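Local coordinates for exopolysaccharide biosynthesis protein (Pantoea stewartii subsp. stewartii DC283, PDB 6TGF) that modifies glycan biofilm material, probably as a hydrolase, through a bacteriophage tailspike-like parallel beta-helix, three copies of which associate, at residues 364-369 with 387-392; 392-397 with 429-434; 420-425 with 445-450; 465-470 with 486-491. All coordinates share one frame; numbering follows the deposited sequence.

Contact 1 (364-369 with 387-392); sequences RFNNVG and YASACT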
loop_
_atom_site.group_PDB
_atom_site.type_symbol
_atom_site.label_atom_id
_atom_site.label_comp_id
_atom_site.label_asym_id
_atom_site.label_seq_id
_atom_site.Cartn_x
_atom_site.Cartn_y
_atom_site.Cartn_z
ATOM N N ARG B 364 15.157 -8.221 -8.350
ATOM C CA ARG B 364 15.695 -9.521 -7.863
ATOM C C ARG B 364 17.222 -9.427 -7.786
ATOM O O ARG B 364 17.842 -9.066 -8.804
ATOM C CB ARG B 364 15.262 -10.675 -8.773
ATOM C CG ARG B 364 13.779 -11.007 -8.694
ATOM C CD ARG B 364 13.446 -12.392 -9.229
ATOM N NE ARG B 364 13.134 -13.364 -8.183
ATOM C CZ ARG B 364 11.977 -13.434 -7.524
ATOM N NH1 ARG B 364 11.003 -12.576 -7.782
ATOM N NH2 ARG B 364 11.796 -14.361 -6.598
ATOM N N PHE B 365 17.796 -9.726 -6.617
ATOM C CA PHE B 365 19.261 -9.789 -6.371
ATOM C C PHE B 365 19.671 -11.253 -6.171
ATOM O O PHE B 365 19.441 -11.799 -5.077
ATOM C CB PHE B 365 19.639 -8.915 -5.171
ATOM C CG PHE B 365 19.160 -7.490 -5.271
ATOM C CD1 PHE B 365 19.706 -6.621 -6.203
ATOM C CD2 PHE B 365 18.158 -7.017 -4.436
ATOM C CE1 PHE B 365 19.262 -5.311 -6.297
ATOM C CE2 PHE B 365 17.717 -5.706 -4.530
ATOM C CZ PHE B 365 18.269 -4.856 -5.460
ATOM N N ASN B 366 20.248 -11.865 -7.208
ATOM C CA ASN B 366 20.717 -13.278 -7.203
ATOM C C ASN B 366 22.248 -13.298 -7.159
ATOM O O ASN B 366 22.865 -12.727 -8.074
ATOM C CB ASN B 366 20.208 -14.050 -8.423
ATOM C CG ASN B 366 18.698 -14.129 -8.494
ATOM O OD1 ASN B 366 18.025 -14.198 -7.469
ATOM N ND2 ASN B 366 18.159 -14.130 -9.702
ATOM N N ASN B 367 22.826 -13.922 -6.128
ATOM C CA ASN B 367 24.282 -14.212 -6.017
ATOM C C ASN B 367 25.082 -12.909 -6.132
ATOM O O ASN B 367 26.085 -12.896 -6.872
ATOM C CB ASN B 367 24.728 -15.223 -7.079
ATOM C CG ASN B 367 23.753 -16.368 -7.248
ATOM O OD1 ASN B 367 23.675 -17.255 -6.401
ATOM N ND2 ASN B 367 23.007 -16.357 -8.341
ATOM N N VAL B 368 24.653 -11.856 -5.429
ATOM C CA VAL B 368 25.349 -10.536 -5.395
ATOM C C VAL B 368 26.431 -10.597 -4.310
ATOM O O VAL B 368 26.084 -10.858 -3.140
ATOM C CB VAL B 368 24.362 -9.375 -5.164
ATOM C CG1 VAL B 368 25.075 -8.043 -4.982
ATOM C CG2 VAL B 368 23.344 -9.280 -6.290
ATOM N N GLY B 369 27.689 -10.375 -4.704
ATOM C CA GLY B 369 28.867 -10.420 -3.818
ATOM C C GLY B 369 29.086 -9.102 -3.092
ATOM O O GLY B 369 29.513 -9.145 -1.924
ATOM N N TYR B 387 13.450 -8.931 -4.051
ATOM C CA TYR B 387 13.819 -10.312 -3.655
ATOM C C TYR B 387 15.347 -10.436 -3.708
ATOM O O TYR B 387 15.951 -9.949 -4.680
ATOM C CB TYR B 387 13.084 -11.314 -4.553
ATOM C CG TYR B 387 11.601 -11.062 -4.690
ATOM C CD1 TYR B 387 11.113 -10.119 -5.581
ATOM C CD2 TYR B 387 10.683 -11.760 -3.922
ATOM C CE1 TYR B 387 9.754 -9.874 -5.706
ATOM C CE2 TYR B 387 9.320 -11.529 -4.034
ATOM C CZ TYR B 387 8.854 -10.582 -4.930
ATOM O OH TYR B 387 7.515 -10.347 -5.049
ATOM N N ALA B 388 15.950 -11.027 -2.671
ATOM C CA ALA B 388 17.404 -11.297 -2.568
ATOM C C ALA B 388 17.622 -12.790 -2.298
ATOM O O ALA B 388 17.060 -13.296 -1.309
ATOM C CB ALA B 388 18.015 -10.439 -1.488
ATOM N N SER B 389 18.393 -13.465 -3.158
ATOM C CA SER B 389 18.710 -14.915 -3.068
ATOM C C SER B 389 20.227 -15.123 -3.061
ATOM O O SER B 389 20.881 -14.741 -4.052
ATOM C CB SER B 389 18.070 -15.690 -4.190
ATOM O OG SER B 389 18.676 -16.967 -4.335
ATOM N N ALA B 390 20.751 -15.723 -1.987
ATOM C CA ALA B 390 22.142 -16.217 -1.868
ATOM C C ALA B 390 23.137 -15.083 -2.143
ATOM O O ALA B 390 24.108 -15.311 -2.887
ATOM C CB ALA B 390 22.342 -17.379 -2.812
ATOM N N CYS B 391 22.903 -13.907 -1.554
ATOM C CA CYS B 391 23.805 -12.726 -1.626
ATOM C C CYS B 391 24.715 -12.718 -0.393
ATOM O O CYS B 391 24.195 -12.908 0.725
ATOM C CB CYS B 391 23.003 -11.434 -1.725
ATOM S SG CYS B 391 21.896 -11.390 -3.159
ATOM N N THR B 392 26.021 -12.519 -0.595
ATOM C CA THR B 392 27.067 -12.625 0.459
ATOM C C THR B 392 27.423 -11.236 1.004
ATOM O O THR B 392 27.984 -11.180 2.116
ATOM C CB THR B 392 28.307 -13.369 -0.056
ATOM O OG1 THR B 392 29.004 -12.534 -0.981
ATOM C CG2 THR B 392 27.962 -14.688 -0.711
HETATM O O HOH W 1 25.800 -17.032 -4.015
#
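The backbone N of F365 donates to Y387 O over 2.7 Å, and F365 O accepts the N-H of S389 at equal length, so both peptide groups of F365 are held by one neighbouring strand. This is the pairing of successive coils in a parallel beta-helix: strands 364-366 and 387-389 run 7° apart and stack residue on residue. R364 and Y387 share one face. The guanidinium lies flat on the tyrosine ring, planes 18° apart, with R364 CZ 4.2 Å from the ring centroid in a cation-pi contact. A bend at chi3 (106°) swings the arginine end over the ring, whose OH hydrogen-bonds to R359 of a second subunit. The other, inward face carries F365 and the small A388. Past the strands, N367 and A390 both take the left-handed helical conformation, which asparagine tolerates well and the alanine adopts here too, and turn their chains together. N367 N still reaches S389 O at 3.0 Å, and T392 N reaches V368 O. Cysteine suits the buried corner because C391 SG packs 3.8 Å from V368 CB and also receives a weak, 3.6 Å hydrogen bond from V368 N. While N367 ND2 is bound by N335 of the preceding coil, N367 OD1 accepts a hydrogen bond from a water that also donates to A390 O, 2.7 Å away.

Contact 2 (392-397 with 429-434); sequences TGDVIQ and VLNLPR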
loop_
_atom_site.group_PDB
_atom_site.type_symbol
_atom_site.label_atom_id
_atom_site.label_comp_id
_atom_site.label_asym_id
_atom_site.label_seq_id
_atom_site.Cartn_x
_atom_site.Cartn_y
_atom_site.Cartn_z
ATOM N N THR B 392 26.021 -12.519 -0.595
ATOM C CA THR B 392 27.067 -12.625 0.459
ATOM C C THR B 392 27.423 -11.236 1.004
ATOM O O THR B 392 27.984 -11.180 2.116
ATOM C CB THR B 392 28.307 -13.369 -0.056
ATOM O OG1 THR B 392 29.004 -12.534 -0.981
ATOM C CG2 THR B 392 27.962 -14.688 -0.711
ATOM N N GLY B 393 27.119 -10.168 0.258
ATOM C CA GLY B 393 27.313 -8.772 0.695
ATOM C C GLY B 393 26.049 -8.206 1.316
ATOM O O GLY B 393 25.091 -8.982 1.519
ATOM N N ASP B 394 26.047 -6.903 1.616
ATOM C CA ASP B 394 24.845 -6.152 2.066
ATOM C C ASP B 394 23.874 -6.045 0.886
ATOM O O ASP B 394 24.352 -5.944 -0.259
ATOM C CB ASP B 394 25.208 -4.761 2.596
ATOM C CG ASP B 394 26.044 -4.764 3.865
ATOM O OD1 ASP B 394 26.168 -5.837 4.488
ATOM O OD2 ASP B 394 26.562 -3.688 4.220
ATOM N N VAL B 395 22.566 -6.081 1.154
ATOM C CA VAL B 395 21.501 -5.945 0.116
ATOM C C VAL B 395 21.041 -4.478 0.091
ATOM O O VAL B 395 21.469 -3.751 -0.824
ATOM C CB VAL B 395 20.350 -6.943 0.357
ATOM C CG1 VAL B 395 19.231 -6.789 -0.661
ATOM C CG2 VAL B 395 20.857 -8.377 0.371
ATOM N N ILE B 396 20.233 -4.052 1.068
ATOM C CA ILE B 396 19.749 -2.644 1.198
ATOM C C ILE B 396 20.639 -1.923 2.218
ATOM O O ILE B 396 20.497 -2.195 3.427
ATOM C CB ILE B 396 18.257 -2.590 1.593
ATOM C CG1 ILE B 396 17.404 -3.580 0.791
ATOM C CG2 ILE B 396 17.726 -1.168 1.480
ATOM C CD1 ILE B 396 17.451 -3.380 -0.708
ATOM N N GLN B 397 21.526 -1.046 1.737
ATOM C CA GLN B 397 22.480 -0.266 2.569
ATOM C C GLN B 397 22.213 1.227 2.359
ATOM O O GLN B 397 22.025 1.636 1.197
ATOM C CB GLN B 397 23.922 -0.634 2.213
ATOM C CG GLN B 397 24.962 -0.061 3.168
ATOM C CD GLN B 397 25.418 1.328 2.789
ATOM O OE1 GLN B 397 25.692 1.618 1.626
ATOM N NE2 GLN B 397 25.512 2.201 3.778
ATOM N N VAL B 429 21.292 -8.013 5.346
ATOM C CA VAL B 429 20.151 -7.888 4.390
ATOM C C VAL B 429 19.683 -6.429 4.414
ATOM O O VAL B 429 19.509 -5.847 3.328
ATOM C CB VAL B 429 19.012 -8.872 4.725
ATOM C CG1 VAL B 429 17.769 -8.625 3.881
ATOM C CG2 VAL B 429 19.466 -10.319 4.585
ATOM N N LEU B 430 19.508 -5.866 5.615
ATOM C CA LEU B 430 19.228 -4.423 5.847
ATOM C C LEU B 430 20.397 -3.813 6.627
ATOM O O LEU B 430 20.556 -4.157 7.809
ATOM C CB LEU B 430 17.913 -4.270 6.622
ATOM C CG LEU B 430 16.715 -5.044 6.074
ATOM C CD1 LEU B 430 15.490 -4.823 6.947
ATOM C CD2 LEU B 430 16.416 -4.654 4.635
ATOM N N ASN B 431 21.194 -2.962 5.978
ATOM C CA ASN B 431 22.257 -2.144 6.621
ATOM C C ASN B 431 21.746 -0.701 6.696
ATOM O O ASN B 431 22.203 0.137 5.894
ATOM C CB ASN B 431 23.590 -2.280 5.878
ATOM C CG ASN B 431 24.745 -1.594 6.577
ATOM O OD1 ASN B 431 24.571 -0.967 7.621
ATOM N ND2 ASN B 431 25.932 -1.704 6.005
ATOM N N LEU B 432 20.822 -0.435 7.625
ATOM C CA LEU B 432 20.028 0.822 7.680
ATOM C C LEU B 432 20.017 1.391 9.098
ATOM O O LEU B 432 18.955 1.539 9.700
ATOM C CB LEU B 432 18.609 0.512 7.190
ATOM C CG LEU B 432 18.497 0.029 5.744
ATOM C CD1 LEU B 432 17.085 -0.440 5.440
ATOM C CD2 LEU B 432 18.913 1.117 4.768
ATOM N N PRO B 433 21.191 1.747 9.670
ATOM C CA PRO B 433 21.238 2.460 10.947
ATOM C C PRO B 433 20.692 3.892 10.832
ATOM O O PRO B 433 20.779 4.468 9.760
ATOM C CB PRO B 433 22.733 2.479 11.304
ATOM C CG PRO B 433 23.440 2.348 9.970
ATOM C CD PRO B 433 22.532 1.476 9.129
ATOM N N ARG B 434 20.137 4.416 11.930
ATOM C CA ARG B 434 19.644 5.815 12.057
ATOM C C ARG B 434 18.647 6.132 10.934
ATOM O O ARG B 434 18.817 7.172 10.268
ATOM C CB ARG B 434 20.816 6.800 12.015
ATOM C CG ARG B 434 21.831 6.623 13.134
ATOM C CD ARG B 434 22.809 7.780 13.128
ATOM N NE ARG B 434 23.856 7.656 14.132
ATOM C CZ ARG B 434 24.843 8.530 14.307
ATOM N NH1 ARG B 434 24.932 9.605 13.540
ATOM N NH2 ARG B 434 25.743 8.325 15.253
HETATM O O HOH W 2 24.864 1.934 6.713
#
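Two short strands run parallel and in register, I396 beside L430 and Q397 beside N431, with I396 N donating to V429 O at 3.0 Å and I396 O accepting from N431 N at 2.8 Å. The polar face is organised by N431. It turns its CG away from the backbone N (chi1 -173°), which carries the amide back to the loop preceding strand 396-397, where ND2 donates to D394 OD2 over 2.7 Å. The carboxylate stands almost upright to the amide, their planes 88° apart, and OD2 is met from above the carboxylate plane. D394 suits this place because its second oxygen, OD1, takes the backbone N-H of K428, so one side chain ties down two points of the incoming chain. Q397 runs alongside N431, its methylene CG 3.4 Å from N431 ND2. Both polar atoms of the Q397 amide have partners: OE1 has S374 OG, and NE2 a water 3.0 Å away that gives N431 OD1 a weak bond. On the apolar face the aliphatic side chains pack alongside one another. I396 CB rests 4.1 Å from L430 CD2, the two side chains pointing the same way, while I396 CG2 meets L432 CD1. Within the beta-helix, strand 396-399 lies between 373-378 and 430-431 in a sheet of parallel strands; I396 reaches I383 and W386 of strand 380-389 and L416 of strand 414-422, and L430 also touches W386 and L416.

Contact 3 (420-425 with 445-450); sequences NAQHCK and IEHCDN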
loop_
_atom_site.group_PDB
_atom_site.type_symbol
_atom_site.label_atom_id
_atom_site.label_comp_id
_atom_site.label_asym_id
_atom_site.label_seq_id
_atom_site.Cartn_x
_atom_site.Cartn_y
_atom_site.Cartn_z
ATOM N N ASN B 420 11.351 -10.440 0.161
ATOM C CA ASN B 420 11.712 -11.819 0.578
ATOM C C ASN B 420 13.215 -12.029 0.352
ATOM O O ASN B 420 13.635 -12.049 -0.820
ATOM C CB ASN B 420 10.850 -12.856 -0.148
ATOM C CG ASN B 420 11.179 -14.279 0.246
ATOM O OD1 ASN B 420 12.061 -14.898 -0.343
ATOM N ND2 ASN B 420 10.472 -14.813 1.228
ATOM N N ALA B 421 13.986 -12.164 1.437
ATOM C CA ALA B 421 15.439 -12.454 1.430
ATOM C C ALA B 421 15.664 -13.912 1.849
ATOM O O ALA B 421 15.228 -14.275 2.960
ATOM C CB ALA B 421 16.163 -11.497 2.342
ATOM N N GLN B 422 16.312 -14.708 0.989
ATOM C CA GLN B 422 16.557 -16.162 1.195
ATOM C C GLN B 422 18.061 -16.455 1.145
ATOM O O GLN B 422 18.723 -15.984 0.199
ATOM C CB GLN B 422 15.848 -16.991 0.122
ATOM C CG GLN B 422 14.331 -16.875 0.149
ATOM C CD GLN B 422 13.686 -17.609 1.299
ATOM O OE1 GLN B 422 14.101 -18.703 1.684
ATOM N NE2 GLN B 422 12.640 -17.014 1.850
ATOM N N HIS B 423 18.564 -17.208 2.129
ATOM C CA HIS B 423 19.898 -17.870 2.136
ATOM C C HIS B 423 21.027 -16.858 1.896
ATOM O O HIS B 423 22.012 -17.228 1.228
ATOM C CB HIS B 423 19.915 -19.015 1.112
ATOM C CG HIS B 423 18.991 -20.133 1.460
ATOM N ND1 HIS B 423 19.234 -20.988 2.518
ATOM C CD2 HIS B 423 17.829 -20.539 0.903
ATOM C CE1 HIS B 423 18.260 -21.873 2.597
ATOM N NE2 HIS B 423 17.387 -21.619 1.615
ATOM N N CYS B 424 20.904 -15.642 2.441
ATOM C CA CYS B 424 21.934 -14.569 2.363
ATOM C C CYS B 424 22.913 -14.721 3.532
ATOM O O CYS B 424 22.453 -14.699 4.689
ATOM C CB CYS B 424 21.294 -13.187 2.371
ATOM S SG CYS B 424 20.282 -12.866 0.903
ATOM N N LYS B 425 24.209 -14.869 3.236
ATOM C CA LYS B 425 25.254 -15.252 4.224
ATOM C C LYS B 425 26.525 -14.423 4.011
ATOM O O LYS B 425 27.131 -14.548 2.931
ATOM C CB LYS B 425 25.573 -16.746 4.103
ATOM C CG LYS B 425 24.770 -17.661 5.020
ATOM C CD LYS B 425 23.753 -18.541 4.324
ATOM C CE LYS B 425 23.154 -19.573 5.258
ATOM N NZ LYS B 425 21.995 -20.267 4.648
ATOM N N ILE B 445 12.485 -12.673 5.834
ATOM C CA ILE B 445 13.954 -12.942 5.809
ATOM C C ILE B 445 14.173 -14.347 6.379
ATOM O O ILE B 445 14.036 -14.515 7.606
ATOM C CB ILE B 445 14.743 -11.860 6.578
ATOM C CG1 ILE B 445 14.461 -10.458 6.030
ATOM C CG2 ILE B 445 16.233 -12.177 6.574
ATOM C CD1 ILE B 445 14.932 -9.333 6.925
ATOM N N GLU B 446 14.480 -15.314 5.510
ATOM C CA GLU B 446 14.575 -16.756 5.859
ATOM C C GLU B 446 15.991 -17.261 5.564
ATOM O O GLU B 446 16.510 -16.960 4.474
ATOM C CB GLU B 446 13.543 -17.565 5.070
ATOM C CG GLU B 446 12.179 -16.905 4.995
ATOM C CD GLU B 446 11.073 -17.827 4.517
ATOM O OE1 GLU B 446 10.756 -18.788 5.247
ATOM O OE2 GLU B 446 10.540 -17.591 3.413
ATOM N N HIS B 447 16.580 -17.997 6.511
ATOM C CA HIS B 447 17.876 -18.718 6.368
ATOM C C HIS B 447 19.011 -17.732 6.051
ATOM O O HIS B 447 19.997 -18.159 5.424
ATOM C CB HIS B 447 17.745 -19.821 5.306
ATOM C CG HIS B 447 16.431 -20.531 5.330
ATOM N ND1 HIS B 447 16.090 -21.424 6.329
ATOM C CD2 HIS B 447 15.373 -20.480 4.491
ATOM C CE1 HIS B 447 14.881 -21.895 6.100
ATOM N NE2 HIS B 447 14.419 -21.331 4.977
ATOM N N CYS B 448 18.881 -16.472 6.485
ATOM C CA CYS B 448 19.891 -15.394 6.303
ATOM C C CYS B 448 20.660 -15.200 7.615
ATOM O O CYS B 448 20.004 -15.057 8.662
ATOM C CB CYS B 448 19.238 -14.081 5.883
ATOM S SG CYS B 448 18.378 -14.168 4.290
ATOM N N ASP B 449 21.994 -15.198 7.554
ATOM C CA ASP B 449 22.886 -15.143 8.745
ATOM C C ASP B 449 22.649 -13.841 9.518
ATOM O O ASP B 449 22.577 -13.904 10.759
ATOM C CB ASP B 449 24.361 -15.279 8.358
ATOM C CG ASP B 449 24.828 -16.717 8.207
ATOM O OD1 ASP B 449 23.965 -17.620 8.177
ATOM O OD2 ASP B 449 26.055 -16.923 8.115
ATOM N N ASN B 450 22.533 -12.715 8.808
ATOM C CA ASN B 450 22.442 -11.353 9.400
ATOM C C ASN B 450 21.262 -10.607 8.782
ATOM O O ASN B 450 21.426 -9.910 7.783
ATOM C CB ASN B 450 23.754 -10.586 9.222
ATOM C CG ASN B 450 24.920 -11.263 9.910
ATOM O OD1 ASN B 450 24.962 -11.343 11.134
ATOM N ND2 ASN B 450 25.868 -11.758 9.131
HETATM O O HOH W 3 22.774 -12.302 5.876
#
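In the backbone, A421 lies beside I445 and Q422 beside E446 in parallel register, E446 bonding to A421 and H423 on either side of Q422: E446 N donates to A421 O at 2.9 Å and H423 N to E446 O. Beyond the strands D449 N donates to C424 O. Among the polar side chains Q422 is central, for its NE2 donates both to E446 OE2 at 2.7 Å and to N420 OD1 at 3.1 Å. This fork fixes the amide's rotation, and the carboxylate, nearly perpendicular to it at 82°, is approached from above its plane. K425 bends at chi2 so that its aliphatic CG lies against the D449 carboxylate while NZ reaches on to H447 O at 3.0 Å, in the carbonyl plane. The aromatic pair is H423 with H447, planes 11° apart but slid so far that the rings barely overlap; H447 CB sits over one face of the H423 ring. D468 OD2 of the following coil accepts from H447 ND1. Sulfur contacts fill the buried corner: C448 SG receives C424 N at 3.5 Å and packs 3.6 Å from C424 CB. Cysteine suits this spot, being compact and apolar yet able to accept a backbone N-H. The histidine and cysteine pairs stack like on like, and H423 and H447 both take the left-handed helical conformation at the turn, as expected of successive coils of a parallel beta-helix.

Contact 4 (465-470 with 486-491); sequences SLEDCK and NLQSGS. With EDO (1,2-ethanediol), chain C; EDO (1,2-ethanediol), chain D.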
loop_
_atom_site.group_PDB
_atom_site.type_symbol
_atom_site.label_atom_id
_atom_site.label_comp_id
_atom_site.label_asym_id
_atom_site.label_seq_id
_atom_site.Cartn_x
_atom_site.Cartn_y
_atom_site.Cartn_z
ATOM N N SER B 465 8.629 -11.271 9.040
ATOM C CA SER B 465 8.907 -12.692 9.369
ATOM C C SER B 465 10.413 -12.947 9.288
ATOM O O SER B 465 10.984 -12.750 8.202
ATOM C CB SER B 465 8.144 -13.619 8.462
ATOM O OG SER B 465 6.744 -13.462 8.643
ATOM N N LEU B 466 11.025 -13.334 10.410
ATOM C CA LEU B 466 12.409 -13.872 10.478
ATOM C C LEU B 466 12.317 -15.361 10.829
ATOM O O LEU B 466 11.768 -15.673 11.901
ATOM C CB LEU B 466 13.211 -13.094 11.527
ATOM C CG LEU B 466 13.227 -11.575 11.361
ATOM C CD1 LEU B 466 13.803 -10.902 12.596
ATOM C CD2 LEU B 466 14.009 -11.168 10.122
ATOM N N GLU B 467 12.796 -16.238 9.942
ATOM C CA GLU B 467 12.746 -17.716 10.112
ATOM C C GLU B 467 14.142 -18.305 9.884
ATOM O O GLU B 467 14.712 -18.070 8.806
ATOM C CB GLU B 467 11.733 -18.337 9.148
ATOM C CG GLU B 467 10.296 -17.921 9.420
ATOM C CD GLU B 467 9.241 -18.829 8.809
ATOM O OE1 GLU B 467 8.058 -18.700 9.194
ATOM O OE2 GLU B 467 9.599 -19.661 7.944
ATOM N N ASP B 468 14.664 -19.029 10.879
ATOM C CA ASP B 468 15.933 -19.802 10.805
ATOM C C ASP B 468 17.098 -18.862 10.465
ATOM O O ASP B 468 17.984 -19.273 9.692
ATOM C CB ASP B 468 15.816 -20.948 9.796
ATOM C CG ASP B 468 16.991 -21.912 9.823
ATOM O OD1 ASP B 468 17.369 -22.345 10.930
ATOM O OD2 ASP B 468 17.527 -22.210 8.738
ATOM N N CYS B 469 17.103 -17.656 11.036
ATOM C CA CYS B 469 18.183 -16.645 10.871
ATOM C C CYS B 469 19.198 -16.810 12.006
ATOM O O CYS B 469 18.789 -16.724 13.180
ATOM C CB CYS B 469 17.613 -15.234 10.829
ATOM S SG CYS B 469 16.735 -14.883 9.284
ATOM N N LYS B 470 20.465 -17.049 11.653
ATOM C CA LYS B 470 21.562 -17.395 12.599
ATOM C C LYS B 470 21.637 -16.345 13.712
ATOM O O LYS B 470 21.701 -16.742 14.893
ATOM C CB LYS B 470 22.900 -17.487 11.860
ATOM C CG LYS B 470 24.064 -17.984 12.706
ATOM C CD LYS B 470 25.372 -18.047 11.956
ATOM C CE LYS B 470 26.529 -18.461 12.837
ATOM N NZ LYS B 470 27.765 -18.664 12.049
ATOM N N ASN B 486 6.621 -12.339 13.193
ATOM C CA ASN B 486 6.670 -13.823 13.130
ATOM C C ASN B 486 8.130 -14.278 13.221
ATOM O O ASN B 486 8.844 -14.165 12.208
ATOM C CB ASN B 486 5.998 -14.344 11.859
ATOM C CG ASN B 486 6.113 -15.845 11.697
ATOM O OD1 ASN B 486 6.336 -16.337 10.594
ATOM N ND2 ASN B 486 5.966 -16.579 12.787
ATOM N N LEU B 487 8.544 -14.771 14.392
ATOM C CA LEU B 487 9.909 -15.301 14.655
ATOM C C LEU B 487 9.833 -16.825 14.814
ATOM O O LEU B 487 9.147 -17.287 15.747
ATOM C CB LEU B 487 10.472 -14.635 15.915
ATOM C CG LEU B 487 10.340 -13.115 15.980
ATOM C CD1 LEU B 487 10.820 -12.589 17.322
ATOM C CD2 LEU B 487 11.096 -12.445 14.843
ATOM N N GLN B 488 10.501 -17.568 13.924
ATOM C CA GLN B 488 10.580 -19.054 13.943
ATOM C C GLN B 488 12.052 -19.480 13.973
ATOM O O GLN B 488 12.912 -18.679 13.551
ATOM C CB GLN B 488 9.891 -19.659 12.717
ATOM C CG GLN B 488 8.485 -19.128 12.461
ATOM C CD GLN B 488 7.438 -19.819 13.298
ATOM O OE1 GLN B 488 6.938 -19.273 14.279
ATOM N NE2 GLN B 488 7.098 -21.038 12.911
ATOM N N SER B 489 12.315 -20.695 14.466
ATOM C CA SER B 489 13.618 -21.407 14.391
ATOM C C SER B 489 14.745 -20.559 14.999
ATOM O O SER B 489 15.832 -20.495 14.389
ATOM C CB SER B 489 13.926 -21.792 12.966
ATOM O OG SER B 489 12.757 -22.227 12.288
ATOM N N GLY B 490 14.492 -19.929 16.151
ATOM C CA GLY B 490 15.513 -19.227 16.954
ATOM C C GLY B 490 15.880 -17.858 16.400
ATOM O O GLY B 490 16.846 -17.264 16.919
ATOM N N SER B 491 15.155 -17.364 15.390
ATOM C CA SER B 491 15.265 -15.972 14.878
ATOM C C SER B 491 14.691 -15.021 15.932
ATOM O O SER B 491 13.723 -15.418 16.607
ATOM C CB SER B 491 14.552 -15.816 13.563
ATOM O OG SER B 491 14.975 -16.800 12.633
HETATM C C1 EDO C . 11.053 -18.649 18.388
HETATM O O1 EDO C . 12.190 -17.898 18.013
HETATM C C2 EDO C . 11.145 -20.080 17.999
HETATM O O2 EDO C . 12.298 -20.731 18.502
HETATM C C1 EDO D . 4.013 -15.141 16.500
HETATM O O1 EDO D . 4.165 -15.656 15.192
HETATM C C2 EDO D . 4.952 -15.744 17.479
HETATM O O2 EDO D . 6.315 -15.544 17.153
HETATM O O HOH W 4 18.148 -19.097 14.433
HETATM O O HOH W 5 19.102 -15.703 15.663
#
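The carboxylate of E467 and the amide of Q488 lie side by side with their planes 37° apart, E467 OE1 coming 3.3 Å from the aliphatic Q488 CG. N486 turns its amide 76° from that carboxylate; its OD1 lies 3.2 Å from E467 OE1, two acceptors without a hydrogen bond, while its ND2 donates to a 1,2-ethanediol, probably from the crystallisation liquor, and weakly to Q488 OE1. On the opposite face of the strands L466 CD1 packs on L487 CD2 at 3.8 Å. Backbone bonds L466 N to N486 O and Q488 N to L466 O keep the strands in register. Beyond them segment 486-491 makes a type I' turn from Q488 to S491, in which G490 readily adopts the positive phi. S491 suits the turn's end because its short hydroxyl works twice: OG accepts C469 N at 2.8 Å, nearly straight at 174°, and donates to Q488 O at 2.9 Å. Q488 O also receives S491 N and D468 N, so three donors grip it. A water joins C469 O to S489 O. The extra turn residue brings C469 nearest to S491, while the matched parallel strands are those of adjoining coils in a parallel beta-helix, here packed at S465 and N486 against Q437 of a second subunit.

Contacts 1, 3 and 4 follow one another along the axis of the beta-helix, where strands 356-366, 380-389, 414-422, 443-446, 458-467 and 479-488 stack as parallel neighbours. Their centres lie 9 Å apart from contact 1 to contact 3 and 10 Å from contact 3 to contact 4, while those of contacts 1 and 4 are 19 Å apart and the two do not touch. Contact 2 belongs to another sheet of the beta-helix, its centre 12 Å from those of contacts 1 and 3. It starts at T392, where contact 1 ends, and its segments alternate with those of contact 3 along the chain. V395 packs on F365 and A388, and V429 on A421 and C448, joining the two sheets across the interior here.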